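Local coordinates for VWFA domain-containing protein (Alicyclobacillus acidocaldarius subsp. acidocaldarius, PDB 3RAG), which is of unknown function but probably belongs to the von Willebrand factor A-type proteins, with a bound sodium ion in what resembles a metal-ion-dependent adhesion site, at residues Tyr57-Ala60 with His61-Asp65; Ile73-Pro76 with Ala77-Ser80; Asp142-Ala145 with Ser146-Asp149; Lys150-Thr153 with Val154-Ala157. All coordinates share one frame; numbering follows the deposited sequence.

How the contacts relate
The four local contacts lie, in chain order, on the helices and loops round a six-stranded mixed sheet, the alpha-beta-alpha architecture of VWA domains. Contact 1 opens helix 58-66, and the chain then passes through strand 71-74 to contact 2, centred about 17 Å away, where helix 79-106 begins. Contact 3 follows strand 135-142 and carries two of the sodium ligands. Contacts 2 and 4 lie about 10 Å apart between centres and touch through Pro76 and Ile79 against Thr153, Val154 and Ala157. The sodium-binding loop of contact 3 thus runs straight into contact 4 and helix 151-165, which packs beside the start of helix 79-106.

Contact 1: Tyr57-Ala60 with His61-Asp65; sequences YQEA and HSIAD
Glu59 and Ile63 pair one turn apart at the start of helix 58-66, the crossover helix of the beta-alpha-beta unit formed with strands 40-46 and 71-74. Tyr57 occupies the N-cap position, and its carbonyl O receives the first helical N-H, from His61. The bond from Ile63 N to Glu59 O is short, 2.7 Å. From there the isoleucine side chain runs back alongside Glu59 O: CB lies 3.5 Å from Glu59 O, CG1 closes to 3.3 Å from that oxygen, and CD1 ends 3.9 Å from Glu59 CG. The glutamate meets it because CG is anti to the backbone N (chi1 -174°) and the chain stays extended, carrying the carboxylate to Ser21, whose OG bonds OE1. On the side facing the sheet, Ile63 and Ala60 pack on Val43 of strand 40-46. The His61 ring brings Tyr57 O to its edge, where ND1 makes a second, weak bond to this carbonyl. Further round the helix a single water links two residues one turn apart: it donates to Gln58 O and accepts from Ser62 OG at 3.0 Å.

Contact 2: Ile73-Pro76 with Ala77-Ser80; sequences IVQP and ADIS
Val74 has CG2 wedged between its own backbone N and carbonyl carbon, with CG1 anti to that carbon (chi1 -60°), while Ile79 turns CG1 anti to its carbonyl carbon (chi1 -65°); these rotations bring Val74 CG2 to 4.0 Å from Ile79 CG1. The two branched chains meet at a slant, and Val74 CB also faces Asp78 CB at 4.1 Å. Between them the backbone makes a tight turn. Asp78 N bonds Gln75 O at 2.9 Å and Ile79 N bonds Pro76 O at 3.1 Å, both linking residues three apart. Ile79 CD1 lies 3.7 Å from Pro76 CA. Two waters complete the polar network: one accepts from Gln75 N and donates to Asp78 OD1, and the other donates to Pro76 O at 2.8 Å while accepting from Ser80 N. The turn thus joins edge strand 71-74, which pairs with strand 40-46 through Val74, to the start of helix 79-106. Ile79 packs against Ile46 of strand 40-46 and Ala157 of helix 151-165, and Pro76 reaches Thr153 of that same helix.

Contact 3: Asp142-Ala145 with Ser146-Asp149; sequences DTSA and SMRD. With NA (sodium ion), chain C.
Asp142 OD1 is gripped twice by Ser144, whose OG donates to it at 2.8 Å on the syn side of the carboxylate and whose backbone N donates at 2.9 Å in a nearly straight bond (168°). The backbone bond closes an Asx turn, and the hydroxyl gives its proton to Asp142 OD1 while its oxygen binds sodium at 2.6 Å. Ser146 OG binds the ion too, with two waters and Asp18 OD1 completing the five ligands. Both serine hydroxyls reach it by the same rotation, sitting between their backbone N and carbonyl carbon (chi1 60° and 69°). Asp142 stays in the second shell, its OD2 being 4.1 Å from sodium and bonded instead to Thr17 OG1 and Asp18 N. The Asp-x-Ser-x-Ser sequence is that of the metal-ion-dependent adhesion site motif, and the arrangement is consistent with such a site, here holding sodium. Met147, a selenomethionine, bends at chi2 and chi3 beside Asp142, its CG 3.5 Å from Asp142 OD1, while its N bonds Ser144 O at 2.9 Å. Ala145 O lies over one Arg148 guanidinium face. The loop leaves strand 135-142, which lies between strands 10-17 and 172-179 in the sheet, and leads to helix 151-165.

Contact 4: Lys150-Thr153 with Val154-Ala157; sequences KIPT and VREA
Arg155 folds back over the first turn of helix 151-165 and lays its guanidinium across Ile151 and Pro152. Its CG is anti to the carbonyl carbon (chi1 -64°), and a bend at chi3 (-57°) turns the flat group so that one face rests above Pro152 CA, which stands 3.7 Å from the guanidinium plane and is displaced toward the rim. NH2 comes 3.7 Å from Pro152 CB, and NH1 stands 3.7 Å from Ile151 CG2. A water accepts from Arg155 NH2 at 2.9 Å and donates to Pro152 O, tying the arginine tip back to the helix. The same carbonyl takes a weak bond from Glu156 N and is approached by Glu156 CG at 3.3 Å. Val154 has CG1 anti to its N (chi1 170°), which turns CG2 back along the chain to 3.3 Å from Lys150 O. That oxygen is bonded by Val154 N, and Ile151 O is bonded by Arg155 N at 2.8 Å. Lys150, extended as far as CE, forms a salt bridge through NZ with Asp18, a sodium ligand, and bonds Ser146 O. Val154 packs on Ile46 of strand 40-46. The arrangement is that of the crossover helix in a beta-alpha-beta unit, following the probable metal-ion-dependent adhesion site loop of a VWA fold.

Contact 1: Tyr57-Ala60 with His61-Asp65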
ATOM      1  N   TYR A  57     -15.506  -3.617   8.635  1.00 27.92           N
ATOM      2  CA  TYR A  57     -14.148  -3.094   8.575  1.00 29.37           C
ATOM      3  C   TYR A  57     -13.374  -3.137   9.898  1.00 26.21           C
ATOM      4  O   TYR A  57     -12.372  -2.465  10.030  1.00 25.85           O
ATOM      5  CB  TYR A  57     -14.121  -1.674   7.976  1.00 27.61           C
ATOM      6  CG  TYR A  57     -14.595  -1.703   6.539  1.00 27.52           C
ATOM      7  CD1 TYR A  57     -14.004  -2.562   5.624  1.00 31.45           C
ATOM      8  CD2 TYR A  57     -15.665  -0.911   6.116  1.00 29.00           C
ATOM      9  CE1 TYR A  57     -14.460  -2.643   4.301  1.00 26.85           C
ATOM     10  CE2 TYR A  57     -16.122  -0.971   4.794  1.00 29.21           C
ATOM     11  CZ  TYR A  57     -15.500  -1.834   3.891  1.00 29.06           C
ATOM     12  OH  TYR A  57     -15.932  -1.911   2.575  1.00 27.44           O
ATOM     13  N   GLN A  58     -13.827  -3.917  10.880  0.56 27.91           N
ATOM     14  CA  GLN A  58     -12.977  -4.125  12.056  0.56 26.39           C
ATOM     15  C   GLN A  58     -11.662  -4.712  11.558  0.56 26.97           C
ATOM     16  O   GLN A  58     -10.587  -4.218  11.891  0.56 26.46           O
ATOM     17  CB  GLN A  58     -13.604  -5.104  13.064  0.56 28.01           C
ATOM     18  CG  GLN A  58     -14.881  -4.626  13.753  0.56 22.72           C
ATOM     19  CD  GLN A  58     -14.639  -3.480  14.742  0.56 20.64           C
ATOM     20  OE1 GLN A  58     -13.503  -3.101  15.023  0.56 24.37           O
ATOM     21  NE2 GLN A  58     -15.719  -2.922  15.259  0.56 18.43           N
ATOM     22  N   GLU A  59     -11.751  -5.779  10.759  1.00 25.86           N
ATOM     23  CA  GLU A  59     -10.540  -6.448  10.286  1.00 25.46           C
ATOM     24  C   GLU A  59      -9.624  -5.477   9.552  1.00 24.32           C
ATOM     25  O   GLU A  59      -8.414  -5.468   9.757  1.00 26.98           O
ATOM     26  CB  GLU A  59     -10.890  -7.613   9.353  1.00 27.06           C
ATOM     27  CG  GLU A  59      -9.656  -8.429   8.950  1.00 28.22           C
ATOM     28  CD  GLU A  59     -10.018  -9.489   7.950  1.00 27.19           C
ATOM     29  OE1 GLU A  59     -10.131 -10.681   8.337  1.00 27.39           O
ATOM     30  OE2 GLU A  59     -10.242  -9.117   6.780  1.00 28.01           O
ATOM     31  N   ALA A  60     -10.191  -4.651   8.684  1.00 24.36           N
ATOM     32  CA  ALA A  60      -9.381  -3.636   7.976  1.00 27.17           C
ATOM     33  C   ALA A  60      -8.565  -2.779   8.951  1.00 28.48           C
ATOM     34  O   ALA A  60      -7.389  -2.518   8.724  1.00 25.49           O
ATOM     35  CB  ALA A  60     -10.265  -2.737   7.097  1.00 24.55           C
ATOM     36  N   HIS A  61      -9.204  -2.346  10.036  1.00 28.43           N
ATOM     37  CA  HIS A  61      -8.510  -1.559  11.047  1.00 28.70           C
ATOM     38  C   HIS A  61      -7.389  -2.368  11.705  1.00 29.46           C
ATOM     39  O   HIS A  61      -6.285  -1.842  11.931  1.00 29.17           O
ATOM     40  CB  HIS A  61      -9.496  -0.982  12.081  1.00 27.98           C
ATOM     41  CG  HIS A  61     -10.047   0.355  11.683  1.00 30.20           C
ATOM     42  ND1 HIS A  61     -11.309   0.526  11.155  1.00 36.85           N
ATOM     43  CD2 HIS A  61      -9.463   1.577  11.660  1.00 24.97           C
ATOM     44  CE1 HIS A  61     -11.494   1.804  10.864  1.00 28.34           C
ATOM     45  NE2 HIS A  61     -10.389   2.460  11.156  1.00 34.73           N
ATOM     46  N   SER A  62      -7.674  -3.636  12.007  1.00 26.86           N
ATOM     47  CA  SER A  62      -6.665  -4.497  12.627  1.00 27.66           C
ATOM     48  C   SER A  62      -5.503  -4.790  11.676  1.00 28.35           C
ATOM     49  O   SER A  62      -4.355  -4.907  12.107  1.00 28.03           O
ATOM     50  CB  SER A  62      -7.294  -5.804  13.101  1.00 29.84           C
ATOM     51  OG  SER A  62      -8.255  -5.503  14.092  1.00 33.34           O
ATOM     52  N   ILE A  63      -5.805  -4.918  10.385  1.00 25.64           N
ATOM     53  CA  ILE A  63      -4.762  -5.134   9.378  1.00 26.04           C
ATOM     54  C   ILE A  63      -3.844  -3.924   9.323  1.00 27.96           C
ATOM     55  O   ILE A  63      -2.616  -4.047   9.337  1.00 26.16           O
ATOM     56  CB  ILE A  63      -5.365  -5.366   7.961  1.00 24.13           C
ATOM     57  CG1 ILE A  63      -6.043  -6.744   7.901  1.00 24.18           C
ATOM     58  CG2 ILE A  63      -4.295  -5.238   6.857  1.00 26.99           C
ATOM     59  CD1 ILE A  63      -6.899  -6.926   6.605  1.00 25.63           C
ATOM     60  N   ALA A  64      -4.426  -2.733   9.248  1.00 26.26           N
ATOM     61  CA  ALA A  64      -3.594  -1.535   9.179  1.00 26.59           C
ATOM     62  C   ALA A  64      -2.767  -1.360  10.463  1.00 27.98           C
ATOM     63  O   ALA A  64      -1.585  -1.017  10.418  1.00 27.63           O
ATOM     64  CB  ALA A  64      -4.451  -0.314   8.882  1.00 26.49           C
ATOM     65  N   ASP A  65      -3.377  -1.644  11.605  1.00 28.39           N
ATOM     66  CA  ASP A  65      -2.659  -1.537  12.867  1.00 30.48           C
ATOM     67  C   ASP A  65      -1.450  -2.463  12.866  1.00 30.85           C
ATOM     68  O   ASP A  65      -0.320  -2.041  13.134  1.00 28.52           O
ATOM     69  CB  ASP A  65      -3.588  -1.884  14.023  1.00 32.96           C
ATOM     70  CG  ASP A  65      -2.898  -1.765  15.379  1.00 48.49           C
ATOM     71  OD1 ASP A  65      -2.380  -0.677  15.667  1.00 44.48           O
ATOM     72  OD2 ASP A  65      -2.856  -2.764  16.133  1.00 58.92           O
TER
HETATM   73  O   HOH W   1     -10.498  -3.589  14.703  1.00 38.57           O

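Contact 2: Ile73-Pro76 with Ala77-Ser80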
ATOM      1  N   ILE A  73     -12.010   4.618   5.260  1.00 25.83           N
ATOM      2  CA  ILE A  73     -13.237   4.014   4.765  1.00 26.13           C
ATOM      3  C   ILE A  73     -13.972   5.085   3.960  1.00 30.17           C
ATOM      4  O   ILE A  73     -14.324   6.123   4.494  1.00 29.22           O
ATOM      5  CB  ILE A  73     -14.082   3.489   5.939  1.00 28.89           C
ATOM      6  CG1 ILE A  73     -13.302   2.378   6.671  1.00 26.51           C
ATOM      7  CG2 ILE A  73     -15.436   2.956   5.438  1.00 27.65           C
ATOM      8  CD1 ILE A  73     -13.901   1.984   8.036  1.00 28.88           C
ATOM      9  N   VAL A  74     -14.158   4.864   2.657  1.00 25.97           N
ATOM     10  CA  VAL A  74     -14.582   5.986   1.808  1.00 29.49           C
ATOM     11  C   VAL A  74     -15.544   5.540   0.733  1.00 29.35           C
ATOM     12  O   VAL A  74     -15.601   4.368   0.399  1.00 27.26           O
ATOM     13  CB  VAL A  74     -13.375   6.720   1.142  1.00 27.20           C
ATOM     14  CG1 VAL A  74     -12.413   7.294   2.206  1.00 29.90           C
ATOM     15  CG2 VAL A  74     -12.598   5.805   0.177  1.00 29.54           C
ATOM     16  N   GLN A  75     -16.315   6.479   0.198  1.00 30.02           N
ATOM     17  CA  GLN A  75     -17.137   6.164  -0.968  1.00 32.01           C
ATOM     18  C   GLN A  75     -16.262   5.991  -2.209  1.00 34.19           C
ATOM     19  O   GLN A  75     -15.123   6.474  -2.246  1.00 30.78           O
ATOM     20  CB  GLN A  75     -18.163   7.270  -1.179  1.00 35.79           C
ATOM     21  CG  GLN A  75     -19.130   7.359  -0.020  1.00 45.00           C
ATOM     22  CD  GLN A  75     -20.082   8.533  -0.133  1.00 58.66           C
ATOM     23  OE1 GLN A  75     -19.695   9.627  -0.547  1.00 53.04           O
ATOM     24  NE2 GLN A  75     -21.341   8.309   0.236  1.00 60.35           N
ATOM     25  N   PRO A  76     -16.783   5.280  -3.225  1.00 30.93           N
ATOM     26  CA  PRO A  76     -16.002   4.965  -4.428  1.00 33.28           C
ATOM     27  C   PRO A  76     -15.398   6.213  -5.075  1.00 28.85           C
ATOM     28  O   PRO A  76     -14.245   6.169  -5.460  1.00 31.97           O
ATOM     29  CB  PRO A  76     -17.042   4.311  -5.348  1.00 36.63           C
ATOM     30  CG  PRO A  76     -17.990   3.641  -4.385  1.00 37.09           C
ATOM     31  CD  PRO A  76     -18.098   4.607  -3.228  1.00 33.12           C
ATOM     32  N   ALA A  77     -16.153   7.309  -5.132  1.00 35.13           N
ATOM     33  CA  ALA A  77     -15.661   8.542  -5.761  1.00 37.94           C
ATOM     34  C   ALA A  77     -14.385   9.063  -5.101  1.00 38.43           C
ATOM     35  O   ALA A  77     -13.602   9.786  -5.722  1.00 36.14           O
ATOM     36  CB  ALA A  77     -16.747   9.634  -5.749  1.00 39.15           C
ATOM     37  N   ASP A  78     -14.164   8.681  -3.848  1.00 31.60           N
ATOM     38  CA  ASP A  78     -13.022   9.220  -3.108  1.00 29.28           C
ATOM     39  C   ASP A  78     -11.834   8.291  -2.986  1.00 32.49           C
ATOM     40  O   ASP A  78     -10.830   8.646  -2.368  1.00 31.02           O
ATOM     41  CB  ASP A  78     -13.481   9.683  -1.730  1.00 31.35           C
ATOM     42  CG  ASP A  78     -14.461  10.838  -1.828  1.00 39.32           C
ATOM     43  OD1 ASP A  78     -15.453  10.883  -1.075  1.00 44.59           O
ATOM     44  OD2 ASP A  78     -14.233  11.681  -2.706  1.00 41.58           O
ATOM     45  N   ILE A  79     -11.913   7.114  -3.598  1.00 32.80           N
ATOM     46  CA  ILE A  79     -10.814   6.168  -3.458  1.00 29.09           C
ATOM     47  C   ILE A  79      -9.489   6.705  -3.972  1.00 29.61           C
ATOM     48  O   ILE A  79      -8.457   6.539  -3.335  1.00 28.53           O
ATOM     49  CB  ILE A  79     -11.139   4.821  -4.144  1.00 28.14           C
ATOM     50  CG1 ILE A  79     -12.301   4.155  -3.422  1.00 26.56           C
ATOM     51  CG2 ILE A  79      -9.884   3.923  -4.221  1.00 29.03           C
ATOM     52  CD1 ILE A  79     -12.900   2.945  -4.204  1.00 28.84           C
ATOM     53  N   SER A  80      -9.507   7.363  -5.124  1.00 34.09           N
ATOM     54  CA  SER A  80      -8.266   7.839  -5.717  1.00 36.75           C
ATOM     55  C   SER A  80      -7.524   8.854  -4.829  1.00 34.34           C
ATOM     56  O   SER A  80      -6.358   8.678  -4.466  1.00 31.15           O
ATOM     57  CB  SER A  80      -8.566   8.442  -7.094  1.00 44.51           C
ATOM     58  OG  SER A  80      -7.379   8.901  -7.691  1.00 44.29           O
TER
HETATM   59  O   HOH W   2     -16.018   9.166   1.177  1.00 36.90           O
HETATM   60  O   HOH W   3     -12.075   7.230  -6.886  1.00 41.86           O

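Contact 3: Asp142-Ala145 with Ser146-Asp149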
ATOM      1  N   ASP A 142      -9.403  -6.429  -4.163  1.00 24.66           N
ATOM      2  CA  ASP A 142     -10.474  -7.370  -3.841  1.00 24.25           C
ATOM      3  C   ASP A 142     -11.309  -7.506  -5.102  1.00 30.55           C
ATOM      4  O   ASP A 142     -11.736  -6.492  -5.665  1.00 25.57           O
ATOM      5  CB  ASP A 142     -11.285  -6.696  -2.736  1.00 22.04           C
ATOM      6  CG  ASP A 142     -12.402  -7.552  -2.157  1.00 26.05           C
ATOM      7  OD1 ASP A 142     -12.900  -8.491  -2.809  1.00 24.30           O
ATOM      8  OD2 ASP A 142     -12.819  -7.209  -1.016  1.00 26.07           O
ATOM      9  N   THR A 143     -11.520  -8.740  -5.562  1.00 26.25           N
ATOM     10  CA  THR A 143     -12.398  -8.976  -6.701  1.00 24.98           C
ATOM     11  C   THR A 143     -13.441 -10.022  -6.344  1.00 27.26           C
ATOM     12  O   THR A 143     -13.881 -10.780  -7.189  1.00 28.11           O
ATOM     13  CB  THR A 143     -11.613  -9.400  -7.987  1.00 33.62           C
ATOM     14  OG1 THR A 143     -10.960 -10.665  -7.782  1.00 33.20           O
ATOM     15  CG2 THR A 143     -10.601  -8.344  -8.369  1.00 34.08           C
ATOM     16  N   SER A 144     -13.885 -10.036  -5.088  1.00 26.08           N
ATOM     17  CA  SER A 144     -14.971 -10.932  -4.723  1.00 27.04           C
ATOM     18  C   SER A 144     -16.237 -10.500  -5.455  1.00 31.49           C
ATOM     19  O   SER A 144     -16.293  -9.408  -6.022  1.00 30.33           O
ATOM     20  CB  SER A 144     -15.198 -10.901  -3.216  1.00 28.39           C
ATOM     21  OG  SER A 144     -15.527  -9.596  -2.813  1.00 29.93           O
ATOM     22  N   ALA A 145     -17.257 -11.354  -5.438  1.00 29.19           N
ATOM     23  CA  ALA A 145     -18.464 -11.099  -6.224  1.00 30.74           C
ATOM     24  C   ALA A 145     -19.090  -9.741  -5.923  1.00 33.10           C
ATOM     25  O   ALA A 145     -19.558  -9.057  -6.826  1.00 32.58           O
ATOM     26  CB  ALA A 145     -19.497 -12.237  -6.022  1.00 27.96           C
ATOM     27  N   SER A 146     -19.094  -9.337  -4.662  1.00 29.56           N
ATOM     28  CA  SER A 146     -19.763  -8.084  -4.324  1.00 31.45           C
ATOM     29  C   SER A 146     -19.021  -6.859  -4.857  1.00 29.93           C
ATOM     30  O   SER A 146     -19.553  -5.756  -4.829  1.00 28.27           O
ATOM     31  CB  SER A 146     -19.954  -7.954  -2.824  1.00 35.20           C
ATOM     32  OG  SER A 146     -18.692  -7.765  -2.224  1.00 34.44           O
HETATM   33  N   MSE A 147     -17.801  -7.050  -5.356  1.00 28.45           N
HETATM   34  CA  MSE A 147     -17.006  -5.914  -5.859  1.00 26.65           C
HETATM   35  C   MSE A 147     -17.425  -5.485  -7.275  1.00 27.81           C
HETATM   36  O   MSE A 147     -16.901  -4.501  -7.802  1.00 30.09           O
HETATM   37  CB  MSE A 147     -15.499  -6.251  -5.880  1.00 25.38           C
HETATM   38  CG  MSE A 147     -14.769  -6.099  -4.514  1.00 25.91           C
HETATM   39 SE   MSE A 147     -14.513  -4.382  -3.895  1.00 17.23          SE
HETATM   40  CE  MSE A 147     -13.477  -3.721  -5.205  1.00 30.18           C
ATOM     41  N   ARG A 148     -18.363  -6.213  -7.883  1.00 26.47           N
ATOM     42  CA  ARG A 148     -18.606  -6.056  -9.326  1.00 29.63           C
ATOM     43  C   ARG A 148     -18.870  -4.602  -9.719  1.00 29.88           C
ATOM     44  O   ARG A 148     -18.333  -4.105 -10.706  1.00 31.29           O
ATOM     45  CB  ARG A 148     -19.764  -6.957  -9.794  1.00 26.60           C
ATOM     46  CG  ARG A 148     -19.839  -7.094 -11.318  1.00 31.74           C
ATOM     47  CD  ARG A 148     -20.771  -8.252 -11.716  1.00 34.38           C
ATOM     48  NE  ARG A 148     -20.183  -9.556 -11.378  1.00 32.63           N
ATOM     49  CZ  ARG A 148     -20.735 -10.442 -10.552  1.00 32.02           C
ATOM     50  NH1 ARG A 148     -21.892 -10.184  -9.963  1.00 33.88           N
ATOM     51  NH2 ARG A 148     -20.123 -11.600 -10.317  1.00 33.06           N
ATOM     52  N   ASP A 149     -19.667  -3.905  -8.927  1.00 28.20           N
ATOM     53  CA  ASP A 149     -20.024  -2.542  -9.303  1.00 31.40           C
ATOM     54  C   ASP A 149     -19.024  -1.487  -8.840  1.00 29.50           C
ATOM     55  O   ASP A 149     -19.182  -0.319  -9.141  1.00 29.40           O
ATOM     56  CB  ASP A 149     -21.377  -2.183  -8.749  1.00 33.91           C
ATOM     57  CG  ASP A 149     -22.495  -2.831  -9.518  1.00 39.03           C
ATOM     58  OD1 ASP A 149     -22.346  -3.072 -10.750  1.00 36.37           O
ATOM     59  OD2 ASP A 149     -23.511  -3.102  -8.867  1.00 33.78           O
TER
HETATM   60 NA    NA C 240     -16.727  -8.485  -0.763  1.00 39.27          NA
HETATM   61  O   HOH W   4     -14.496  -8.566   0.366  1.00 36.60           O
HETATM   62  O   HOH W   5     -17.774  -9.754   1.567  1.00 65.90           O

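Contact 4: Lys150-Thr153 with Val154-Ala157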
ATOM      1  N   LYS A 150     -18.018  -1.904  -8.082  1.00 25.91           N
ATOM      2  CA  LYS A 150     -17.012  -0.966  -7.593  1.00 25.90           C
ATOM      3  C   LYS A 150     -15.793  -1.044  -8.475  1.00 29.97           C
ATOM      4  O   LYS A 150     -15.000  -0.117  -8.527  1.00 26.16           O
ATOM      5  CB  LYS A 150     -16.635  -1.316  -6.154  1.00 25.99           C
ATOM      6  CG  LYS A 150     -17.862  -1.215  -5.215  1.00 32.36           C
ATOM      7  CD  LYS A 150     -17.646  -1.892  -3.876  1.00 39.66           C
ATOM      8  CE  LYS A 150     -18.949  -1.918  -3.082  1.00 44.75           C
ATOM      9  NZ  LYS A 150     -19.479  -3.299  -2.845  1.00 34.30           N
ATOM     10  N   ILE A 151     -15.653  -2.161  -9.184  1.00 27.21           N
ATOM     11  CA  ILE A 151     -14.443  -2.404  -9.986  1.00 27.88           C
ATOM     12  C   ILE A 151     -14.124  -1.312 -11.027  1.00 23.76           C
ATOM     13  O   ILE A 151     -12.980  -0.884 -11.129  1.00 24.25           O
ATOM     14  CB  ILE A 151     -14.431  -3.841 -10.613  1.00 24.25           C
ATOM     15  CG1 ILE A 151     -14.014  -4.877  -9.554  1.00 27.48           C
ATOM     16  CG2 ILE A 151     -13.422  -3.913 -11.788  1.00 26.99           C
ATOM     17  CD1 ILE A 151     -14.221  -6.351 -10.044  1.00 28.39           C
ATOM     18  N   PRO A 152     -15.131  -0.828 -11.774  1.00 24.11           N
ATOM     19  CA  PRO A 152     -14.744   0.208 -12.736  1.00 27.05           C
ATOM     20  C   PRO A 152     -14.139   1.448 -12.070  1.00 31.55           C
ATOM     21  O   PRO A 152     -13.192   2.025 -12.597  1.00 29.56           O
ATOM     22  CB  PRO A 152     -16.072   0.536 -13.451  1.00 26.42           C
ATOM     23  CG  PRO A 152     -16.849  -0.802 -13.380  1.00 31.29           C
ATOM     24  CD  PRO A 152     -16.525  -1.281 -11.966  1.00 28.23           C
ATOM     25  N   THR A 153     -14.656   1.839 -10.916  1.00 28.95           N
ATOM     26  CA  THR A 153     -14.112   3.014 -10.229  1.00 26.97           C
ATOM     27  C   THR A 153     -12.727   2.715  -9.707  1.00 27.85           C
ATOM     28  O   THR A 153     -11.825   3.556  -9.766  1.00 28.90           O
ATOM     29  CB  THR A 153     -15.055   3.442  -9.094  1.00 25.62           C
ATOM     30  OG1 THR A 153     -16.291   3.833  -9.694  1.00 28.78           O
ATOM     31  CG2 THR A 153     -14.469   4.636  -8.282  1.00 31.77           C
ATOM     32  N   VAL A 154     -12.553   1.502  -9.201  1.00 24.96           N
ATOM     33  CA  VAL A 154     -11.258   1.073  -8.682  1.00 24.82           C
ATOM     34  C   VAL A 154     -10.196   1.046  -9.779  1.00 29.10           C
ATOM     35  O   VAL A 154      -9.067   1.502  -9.572  1.00 29.36           O
ATOM     36  CB  VAL A 154     -11.381  -0.289  -7.974  1.00 24.76           C
ATOM     37  CG1 VAL A 154      -9.998  -0.870  -7.629  1.00 26.32           C
ATOM     38  CG2 VAL A 154     -12.216  -0.133  -6.704  1.00 25.14           C
ATOM     39  N   ARG A 155     -10.549   0.535 -10.956  1.00 28.37           N
ATOM     40  CA  ARG A 155      -9.585   0.537 -12.050  1.00 26.66           C
ATOM     41  C   ARG A 155      -9.092   1.957 -12.323  1.00 28.23           C
ATOM     42  O   ARG A 155      -7.890   2.181 -12.529  1.00 27.32           O
ATOM     43  CB  ARG A 155     -10.192  -0.044 -13.336  1.00 27.67           C
ATOM     44  CG  ARG A 155     -10.594  -1.520 -13.249  1.00 30.72           C
ATOM     45  CD  ARG A 155     -10.897  -2.103 -14.665  1.00 27.81           C
ATOM     46  NE  ARG A 155     -11.951  -1.327 -15.335  1.00 31.37           N
ATOM     47  CZ  ARG A 155     -13.182  -1.760 -15.604  1.00 29.01           C
ATOM     48  NH1 ARG A 155     -13.570  -3.008 -15.322  1.00 27.78           N
ATOM     49  NH2 ARG A 155     -14.045  -0.931 -16.177  1.00 28.73           N
ATOM     50  N   GLU A 156     -10.017   2.915 -12.358  1.00 29.71           N
ATOM     51  CA  GLU A 156      -9.627   4.306 -12.636  1.00 34.03           C
ATOM     52  C   GLU A 156      -8.757   4.885 -11.513  1.00 31.78           C
ATOM     53  O   GLU A 156      -7.792   5.629 -11.764  1.00 33.34           O
ATOM     54  CB  GLU A 156     -10.859   5.185 -12.835  1.00 40.88           C
ATOM     55  CG  GLU A 156     -11.799   4.700 -13.905  1.00 54.55           C
ATOM     56  CD  GLU A 156     -11.896   5.656 -15.074  1.00 73.38           C
ATOM     57  OE1 GLU A 156     -10.848   6.225 -15.466  1.00 83.92           O
ATOM     58  OE2 GLU A 156     -13.019   5.838 -15.597  1.00 73.21           O
ATOM     59  N   ALA A 157      -9.114   4.553 -10.276  1.00 28.98           N
ATOM     60  CA  ALA A 157      -8.397   5.047  -9.100  1.00 28.55           C
ATOM     61  C   ALA A 157      -6.960   4.550  -9.079  1.00 28.68           C
ATOM     62  O   ALA A 157      -6.034   5.283  -8.701  1.00 27.60           O
ATOM     63  CB  ALA A 157      -9.123   4.620  -7.800  1.00 26.73           C
TER
HETATM   64  O   HOH W   6     -13.238   1.797 -15.683  1.00 42.63           O